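Local coordinates for protein acinetobacter secreted protease CpaA (Acinetobacter nosocomialis M2, PDB 6O38) that probably cleaves protein substrates as a secreted zinc metalloprotease, exported by type II secretion and bound by the chaperone CpaB, at residues Leu38-Asn43 with Thr62-Ile67; Lys47-Ser52 with Val79-Phe84. All coordinates share one frame; numbering follows the deposited sequence.

Overall arrangement
The two contacts fall within one StcE-type beta-sandwich domain, the first of four family matches along the chain; the centres of contact 1 and contact 2 are about 11 Å apart. Their segments alternate: 38-43, then 47-52, 62-67 and 79-84. Contact 1 joins two loops, one leading from strand 35-37 into strand 47-52 and the other running from strand 58-61 to strand 71-74, whereas contact 2 pairs strand 47-52 with strand 79-85. They meet where Ala42 packs on Phe84 and Pro39 on Ile48, and Leu38 and Thr65 also touch Phe82. Loops and sheet share one apolar interior, in a part of the chain that excludes the zinc-binding histidines, His498, His502 and His508.

Contact 1 (Leu38-Asn43 with Thr62-Ile67); sequences LPTNAN and TSNTNI
The carboxamide of Asn64 is the flat group that meets Leu38-Asn43. It approaches with its NH2 end, and Leu38 O lies to one side, tilted from its plane. Leu38 CB and Pro39 O lie to the other side, with CB 3.9 Å from Asn64 ND2, while Thr40 CG2 is on the same side as Leu38 O, its side chain crossing that of Asn64 at about a right angle. The contact joins two irregular loops of a StcE-type beta-sandwich domain, and Asn64 occupies the third position of a type I beta turn from Thr62 to Thr65. The one hydrogen bond between the segments runs from Asn64 ND2 to Leu38 O at 3.1 Å. It is bent, with an N-H...O angle of 139°, and the donor stands 71° out of the Leu38 carbonyl plane. CG of Asn64 sits between its own backbone N and carbonyl carbon (chi1 62°), which turns the amide toward Leu38. Pro39 O accepts from Trp91 NE1; Trp91 of strand 90-98 also packs against Leu38 and Asn64. Ser63, in the same turn, packs on Asn96 of the chaperone chain CpaB. The apolar part of the contact is Leu38 CD1 against Thr65 CG2 at 3.7 Å, these side chains likewise crossing nearly perpendicularly. Within the turn, Thr62 O accepts from both Thr65 N and Thr65 OG1, which approach from the same face of its plane, the hydroxyl at 2.8 Å.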
ATOM      1  N   LEU A  38       2.942 -24.625 -10.226  1.00 64.30           N
ATOM      2  CA  LEU A  38       3.477 -25.958 -10.004  1.00 64.59           C
ATOM      3  C   LEU A  38       2.497 -26.795  -9.185  1.00 65.73           C
ATOM      4  O   LEU A  38       1.747 -26.258  -8.362  1.00 66.73           O
ATOM      5  CB  LEU A  38       4.818 -25.879  -9.280  1.00 63.99           C
ATOM      6  CG  LEU A  38       5.930 -25.130 -10.019  1.00 63.34           C
ATOM      7  CD1 LEU A  38       7.191 -25.062  -9.174  1.00 63.43           C
ATOM      8  CD2 LEU A  38       6.218 -25.783 -11.363  1.00 63.86           C
ATOM      9  N   PRO A  39       2.473 -28.111  -9.391  1.00 67.78           N
ATOM     10  CA  PRO A  39       1.497 -28.944  -8.679  1.00 69.97           C
ATOM     11  C   PRO A  39       1.877 -29.134  -7.219  1.00 71.14           C
ATOM     12  O   PRO A  39       3.053 -29.260  -6.872  1.00 70.68           O
ATOM     13  CB  PRO A  39       1.541 -30.270  -9.445  1.00 69.68           C
ATOM     14  CG  PRO A  39       2.927 -30.324  -9.990  1.00 68.11           C
ATOM     15  CD  PRO A  39       3.303 -28.902 -10.316  1.00 66.59           C
ATOM     16  N   THR A  40       0.856 -29.153  -6.359  1.00 71.67           N
ATOM     17  CA  THR A  40       1.082 -29.400  -4.938  1.00 73.54           C
ATOM     18  C   THR A  40       1.369 -30.873  -4.674  1.00 74.39           C
ATOM     19  O   THR A  40       2.309 -31.210  -3.945  1.00 75.62           O
ATOM     20  CB  THR A  40      -0.126 -28.932  -4.122  1.00 75.84           C
ATOM     21  OG1 THR A  40      -1.334 -29.302  -4.798  1.00 76.13           O
ATOM     22  CG2 THR A  40      -0.091 -27.422  -3.936  1.00 76.08           C
ATOM     23  N   ASN A  41       0.570 -31.762  -5.257  1.00 76.42           N
ATOM     24  CA  ASN A  41       0.824 -33.190  -5.140  1.00 77.37           C
ATOM     25  C   ASN A  41       2.001 -33.576  -6.027  1.00 76.35           C
ATOM     26  O   ASN A  41       2.015 -33.264  -7.222  1.00 74.53           O
ATOM     27  CB  ASN A  41      -0.424 -33.981  -5.533  1.00 77.46           C
ATOM     28  CG  ASN A  41      -0.740 -35.099  -4.559  1.00 79.65           C
ATOM     29  OD1 ASN A  41      -0.244 -35.116  -3.432  1.00 81.69           O
ATOM     30  ND2 ASN A  41      -1.574 -36.040  -4.988  1.00 79.51           N
ATOM     31  N   ALA A  42       2.993 -34.246  -5.445  1.00 75.50           N
ATOM     32  CA  ALA A  42       4.184 -34.636  -6.189  1.00 75.57           C
ATOM     33  C   ALA A  42       4.974 -35.646  -5.371  1.00 79.23           C
ATOM     34  O   ALA A  42       4.767 -35.793  -4.164  1.00 81.47           O
ATOM     35  CB  ALA A  42       5.063 -33.426  -6.529  1.00 74.00           C
ATOM     36  N   ASN A  43       5.883 -36.342  -6.052  1.00 77.91           N
ATOM     37  CA  ASN A  43       6.810 -37.251  -5.401  1.00 81.84           C
ATOM     38  C   ASN A  43       8.114 -36.518  -5.089  1.00 83.38           C
ATOM     39  O   ASN A  43       8.300 -35.352  -5.443  1.00 81.12           O
ATOM     40  CB  ASN A  43       7.045 -38.486  -6.268  1.00 82.63           C
ATOM     41  CG  ASN A  43       5.900 -39.477  -6.189  1.00 82.48           C
ATOM     42  OD1 ASN A  43       4.824 -39.246  -6.741  1.00 79.86           O
ATOM     43  ND2 ASN A  43       6.126 -40.588  -5.497  1.00 85.59           N
ATOM     44  N   THR A  62       4.618 -18.849  -7.045  1.00 61.86           N
ATOM     45  CA  THR A  62       5.735 -19.365  -6.263  1.00 61.80           C
ATOM     46  C   THR A  62       5.334 -19.707  -4.833  1.00 63.00           C
ATOM     47  O   THR A  62       6.203 -19.830  -3.963  1.00 63.21           O
ATOM     48  CB  THR A  62       6.885 -18.357  -6.257  1.00 61.81           C
ATOM     49  OG1 THR A  62       6.483 -17.179  -5.546  1.00 62.08           O
ATOM     50  CG2 THR A  62       7.254 -17.975  -7.675  1.00 61.86           C
ATOM     51  N   SER A  63       4.034 -19.870  -4.575  1.00 61.71           N
ATOM     52  CA  SER A  63       3.571 -20.065  -3.206  1.00 63.79           C
ATOM     53  C   SER A  63       3.991 -21.418  -2.642  1.00 65.81           C
ATOM     54  O   SER A  63       4.108 -21.566  -1.421  1.00 67.59           O
ATOM     55  CB  SER A  63       2.051 -19.916  -3.141  1.00 64.67           C
ATOM     56  OG  SER A  63       1.412 -20.812  -4.034  1.00 65.60           O
ATOM     57  N   ASN A  64       4.222 -22.411  -3.502  1.00 65.43           N
ATOM     58  CA  ASN A  64       4.627 -23.742  -3.066  1.00 67.12           C
ATOM     59  C   ASN A  64       6.077 -24.046  -3.432  1.00 65.59           C
ATOM     60  O   ASN A  64       6.449 -25.207  -3.618  1.00 66.59           O
ATOM     61  CB  ASN A  64       3.689 -24.802  -3.642  1.00 68.62           C
ATOM     62  CG  ASN A  64       3.708 -24.842  -5.157  1.00 66.66           C
ATOM     63  OD1 ASN A  64       4.118 -23.884  -5.814  1.00 64.49           O
ATOM     64  ND2 ASN A  64       3.256 -25.956  -5.722  1.00 67.54           N
ATOM     65  N   THR A  65       6.903 -23.011  -3.539  1.00 68.20           N
ATOM     66  CA  THR A  65       8.330 -23.140  -3.793  1.00 67.47           C
ATOM     67  C   THR A  65       9.105 -22.570  -2.607  1.00 68.51           C
ATOM     68  O   THR A  65       8.526 -22.134  -1.609  1.00 69.61           O
ATOM     69  CB  THR A  65       8.726 -22.428  -5.090  1.00 64.81           C
ATOM     70  OG1 THR A  65       8.612 -21.010  -4.912  1.00 63.60           O
ATOM     71  CG2 THR A  65       7.822 -22.860  -6.233  1.00 64.21           C
ATOM     72  N   ASN A  66      10.433 -22.576  -2.724  1.00 67.39           N
ATOM     73  CA  ASN A  66      11.305 -21.988  -1.717  1.00 68.40           C
ATOM     74  C   ASN A  66      11.823 -20.616  -2.134  1.00 65.97           C
ATOM     75  O   ASN A  66      12.794 -20.122  -1.550  1.00 66.74           O
ATOM     76  CB  ASN A  66      12.473 -22.927  -1.409  1.00 71.50           C
ATOM     77  CG  ASN A  66      13.434 -23.068  -2.574  1.00 71.12           C
ATOM     78  OD1 ASN A  66      13.029 -23.034  -3.735  1.00 69.06           O
ATOM     79  ND2 ASN A  66      14.716 -23.227  -2.267  1.00 73.71           N
ATOM     80  N   ILE A  67      11.198 -19.996  -3.128  1.00 64.92           N
ATOM     81  CA  ILE A  67      11.595 -18.677  -3.606  1.00 63.39           C
ATOM     82  C   ILE A  67      10.821 -17.631  -2.801  1.00 63.12           C
ATOM     83  O   ILE A  67       9.581 -17.632  -2.850  1.00 63.14           O
ATOM     84  CB  ILE A  67      11.333 -18.521  -5.107  1.00 62.07           C
ATOM     85  CG1 ILE A  67      12.229 -19.476  -5.896  1.00 62.85           C
ATOM     86  CG2 ILE A  67      11.557 -17.081  -5.542  1.00 61.53           C
ATOM     87  CD1 ILE A  67      11.996 -19.446  -7.386  1.00 62.35           C
TER

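Contact 2 (Lys47-Ser52 with Val79-Phe84); sequences KITIRS and VYQFIF
Four backbone hydrogen bonds join Ile48 to Phe82 and Ile50 to Tyr80, one in each direction for each pair. The bond from Ile50 N to Tyr80 O measures 2.7 Å, and that from Phe82 N to Ile48 O 2.8 Å with an N-H...O angle of 168°. CA-H...O contacts fill the intervals, as from Thr49 CA to Tyr80 O at 3.2 Å. Together they define an antiparallel strand pair in the beta-sandwich, the N-to-C directions of the short segments lying 168° apart; Lys47-Ile83, Thr49-Gln81 and Arg51-Val79 are its non-hydrogen-bonded pairs. Strand 22-27 pairs with the other edge of strand 47-52 and strand 90-98 with that of strand 79-85. On the face bearing these three pairs, Gln81, with CG anti to its backbone N (chi1 -172°) and an extended chain beyond, brings OE1 to 3.3 Å from CD of Lys47, whose chain bends at chi3. Gln81 CG lies 3.5 Å from Thr49 OG1. Arg51 and Val79 run side by side, Arg51 CG to Val79 CG2 at 4.0 Å, while the Arg51 guanidinium forms a salt bridge with Glu24. The other face is buried: Ile50 CD1 approaches Phe82 CE2 at 4.5 Å, and Leu72 and Ile74 of strand 71-74 pack on Tyr80.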
ATOM      1  N   LYS A  47      11.188 -33.599 -11.157  1.00 77.36           N
ATOM      2  CA  LYS A  47      11.850 -32.454 -11.769  1.00 75.32           C
ATOM      3  C   LYS A  47      10.912 -31.799 -12.773  1.00 71.77           C
ATOM      4  O   LYS A  47      10.314 -32.484 -13.610  1.00 71.66           O
ATOM      5  CB  LYS A  47      13.151 -32.875 -12.459  1.00 77.77           C
ATOM      6  CG  LYS A  47      13.843 -31.748 -13.210  1.00 76.50           C
ATOM      7  CD  LYS A  47      15.090 -32.236 -13.930  1.00 79.61           C
ATOM      8  CE  LYS A  47      16.144 -32.724 -12.948  1.00 83.95           C
ATOM      9  NZ  LYS A  47      17.397 -33.133 -13.641  1.00 87.33           N
ATOM     10  N   ILE A  48      10.788 -30.476 -12.685  1.00 73.00           N
ATOM     11  CA  ILE A  48       9.996 -29.685 -13.620  1.00 70.46           C
ATOM     12  C   ILE A  48      10.877 -28.570 -14.162  1.00 69.85           C
ATOM     13  O   ILE A  48      11.536 -27.864 -13.390  1.00 70.19           O
ATOM     14  CB  ILE A  48       8.732 -29.103 -12.956  1.00 68.89           C
ATOM     15  CG1 ILE A  48       7.721 -30.213 -12.663  1.00 69.98           C
ATOM     16  CG2 ILE A  48       8.110 -28.026 -13.833  1.00 67.13           C
ATOM     17  CD1 ILE A  48       6.388 -29.701 -12.160  1.00 69.35           C
ATOM     18  N   THR A  49      10.894 -28.416 -15.485  1.00 69.09           N
ATOM     19  CA  THR A  49      11.672 -27.376 -16.143  1.00 69.27           C
ATOM     20  C   THR A  49      10.752 -26.551 -17.030  1.00 67.92           C
ATOM     21  O   THR A  49      10.042 -27.102 -17.877  1.00 67.98           O
ATOM     22  CB  THR A  49      12.814 -27.972 -16.973  1.00 71.71           C
ATOM     23  OG1 THR A  49      13.716 -28.676 -16.110  1.00 73.91           O
ATOM     24  CG2 THR A  49      13.573 -26.875 -17.704  1.00 72.69           C
ATOM     25  N   ILE A  50      10.767 -25.235 -16.834  1.00 68.20           N
ATOM     26  CA  ILE A  50       9.922 -24.308 -17.579  1.00 67.61           C
ATOM     27  C   ILE A  50      10.802 -23.539 -18.555  1.00 69.36           C
ATOM     28  O   ILE A  50      11.756 -22.866 -18.146  1.00 70.23           O
ATOM     29  CB  ILE A  50       9.169 -23.349 -16.646  1.00 65.95           C
ATOM     30  CG1 ILE A  50       8.335 -24.132 -15.631  1.00 64.75           C
ATOM     31  CG2 ILE A  50       8.284 -22.410 -17.450  1.00 65.93           C
ATOM     32  CD1 ILE A  50       7.610 -23.254 -14.632  1.00 63.51           C
ATOM     33  N   ARG A  51      10.483 -23.640 -19.843  1.00 70.89           N
ATOM     34  CA  ARG A  51      11.156 -22.886 -20.889  1.00 72.39           C
ATOM     35  C   ARG A  51      10.148 -21.989 -21.594  1.00 71.88           C
ATOM     36  O   ARG A  51       8.950 -22.282 -21.626  1.00 70.74           O
ATOM     37  CB  ARG A  51      11.827 -23.812 -21.911  1.00 74.29           C
ATOM     38  CG  ARG A  51      12.994 -24.616 -21.367  1.00 75.87           C
ATOM     39  CD  ARG A  51      13.616 -25.470 -22.462  1.00 78.94           C
ATOM     40  NE  ARG A  51      14.765 -26.234 -21.987  1.00 80.61           N
ATOM     41  CZ  ARG A  51      15.473 -27.064 -22.746  1.00 83.75           C
ATOM     42  NH1 ARG A  51      16.503 -27.721 -22.231  1.00 85.36           N
ATOM     43  NH2 ARG A  51      15.149 -27.241 -24.021  1.00 85.33           N
ATOM     44  N   SER A  52      10.643 -20.892 -22.162  1.00 70.63           N
ATOM     45  CA  SER A  52       9.773 -19.944 -22.844  1.00 71.05           C
ATOM     46  C   SER A  52      10.509 -19.312 -24.015  1.00 74.41           C
ATOM     47  O   SER A  52      11.623 -18.807 -23.853  1.00 76.11           O
ATOM     48  CB  SER A  52       9.284 -18.855 -21.885  1.00 69.95           C
ATOM     49  OG  SER A  52       8.510 -17.884 -22.571  1.00 70.81           O
ATOM     50  N   VAL A  79      15.036 -20.268 -18.500  1.00 70.96           N
ATOM     51  CA  VAL A  79      14.973 -21.702 -18.226  1.00 69.94           C
ATOM     52  C   VAL A  79      14.982 -21.863 -16.711  1.00 68.03           C
ATOM     53  O   VAL A  79      16.029 -21.720 -16.071  1.00 69.93           O
ATOM     54  CB  VAL A  79      16.131 -22.476 -18.870  1.00 73.06           C
ATOM     55  CG1 VAL A  79      16.073 -23.944 -18.476  1.00 72.39           C
ATOM     56  CG2 VAL A  79      16.094 -22.329 -20.387  1.00 75.19           C
ATOM     57  N   TYR A  80      13.820 -22.153 -16.134  1.00 70.61           N
ATOM     58  CA  TYR A  80      13.688 -22.390 -14.704  1.00 69.56           C
ATOM     59  C   TYR A  80      13.552 -23.883 -14.440  1.00 69.64           C
ATOM     60  O   TYR A  80      12.825 -24.584 -15.149  1.00 68.99           O
ATOM     61  CB  TYR A  80      12.477 -21.649 -14.135  1.00 67.04           C
ATOM     62  CG  TYR A  80      12.595 -20.146 -14.195  1.00 67.46           C
ATOM     63  CD1 TYR A  80      13.210 -19.440 -13.170  1.00 68.00           C
ATOM     64  CD2 TYR A  80      12.091 -19.431 -15.272  1.00 67.80           C
ATOM     65  CE1 TYR A  80      13.322 -18.065 -13.217  1.00 68.82           C
ATOM     66  CE2 TYR A  80      12.197 -18.053 -15.328  1.00 68.87           C
ATOM     67  CZ  TYR A  80      12.814 -17.376 -14.298  1.00 69.33           C
ATOM     68  OH  TYR A  80      12.925 -16.005 -14.345  1.00 70.55           O
ATOM     69  N   GLN A  81      14.254 -24.366 -13.418  1.00 68.96           N
ATOM     70  CA  GLN A  81      14.256 -25.780 -13.066  1.00 70.01           C
ATOM     71  C   GLN A  81      13.933 -25.929 -11.588  1.00 69.72           C
ATOM     72  O   GLN A  81      14.548 -25.269 -10.745  1.00 70.76           O
ATOM     73  CB  GLN A  81      15.608 -26.427 -13.382  1.00 74.00           C
ATOM     74  CG  GLN A  81      15.623 -27.939 -13.231  1.00 75.82           C
ATOM     75  CD  GLN A  81      16.993 -28.534 -13.491  1.00 80.42           C
ATOM     76  OE1 GLN A  81      17.112 -29.647 -14.003  1.00 81.96           O
ATOM     77  NE2 GLN A  81      18.037 -27.793 -13.136  1.00 83.06           N
ATOM     78  N   PHE A  82      12.971 -26.795 -11.277  1.00 70.71           N
ATOM     79  CA  PHE A  82      12.551 -27.049  -9.907  1.00 71.08           C
ATOM     80  C   PHE A  82      12.640 -28.537  -9.607  1.00 73.78           C
ATOM     81  O   PHE A  82      12.361 -29.373 -10.472  1.00 74.04           O
ATOM     82  CB  PHE A  82      11.119 -26.555  -9.657  1.00 68.51           C
ATOM     83  CG  PHE A  82      10.954 -25.071  -9.798  1.00 66.48           C
ATOM     84  CD1 PHE A  82      11.150 -24.232  -8.714  1.00 66.43           C
ATOM     85  CD2 PHE A  82      10.594 -24.513 -11.013  1.00 65.05           C
ATOM     86  CE1 PHE A  82      10.996 -22.864  -8.840  1.00 64.85           C
ATOM     87  CE2 PHE A  82      10.439 -23.146 -11.146  1.00 64.00           C
ATOM     88  CZ  PHE A  82      10.640 -22.322 -10.057  1.00 63.83           C
ATOM     89  N   ILE A  83      13.032 -28.861  -8.377  1.00 68.70           N
ATOM     90  CA  ILE A  83      13.070 -30.235  -7.890  1.00 72.14           C
ATOM     91  C   ILE A  83      12.286 -30.283  -6.587  1.00 72.87           C
ATOM     92  O   ILE A  83      12.611 -29.559  -5.638  1.00 73.43           O
ATOM     93  CB  ILE A  83      14.507 -30.740  -7.678  1.00 76.53           C
ATOM     94  CG1 ILE A  83      15.265 -30.773  -9.006  1.00 76.58           C
ATOM     95  CG2 ILE A  83      14.496 -32.119  -7.034  1.00 80.57           C
ATOM     96  CD1 ILE A  83      16.674 -31.312  -8.892  1.00 81.64           C
ATOM     97  N   PHE A  84      11.256 -31.124  -6.543  1.00 73.40           N
ATOM     98  CA  PHE A  84      10.398 -31.209  -5.373  1.00 74.74           C
ATOM     99  C   PHE A  84      11.180 -31.742  -4.172  1.00 79.52           C
ATOM    100  O   PHE A  84      12.314 -32.219  -4.288  1.00 82.07           O
ATOM    101  CB  PHE A  84       9.185 -32.093  -5.666  1.00 74.83           C
ATOM    102  CG  PHE A  84       8.045 -31.906  -4.703  1.00 75.07           C
ATOM    103  CD1 PHE A  84       7.274 -30.756  -4.738  1.00 71.62           C
ATOM    104  CD2 PHE A  84       7.738 -32.883  -3.771  1.00 78.18           C
ATOM    105  CE1 PHE A  84       6.223 -30.581  -3.856  1.00 72.09           C
ATOM    106  CE2 PHE A  84       6.689 -32.715  -2.887  1.00 78.08           C
ATOM    107  CZ  PHE A  84       5.930 -31.562  -2.930  1.00 75.27           C
TER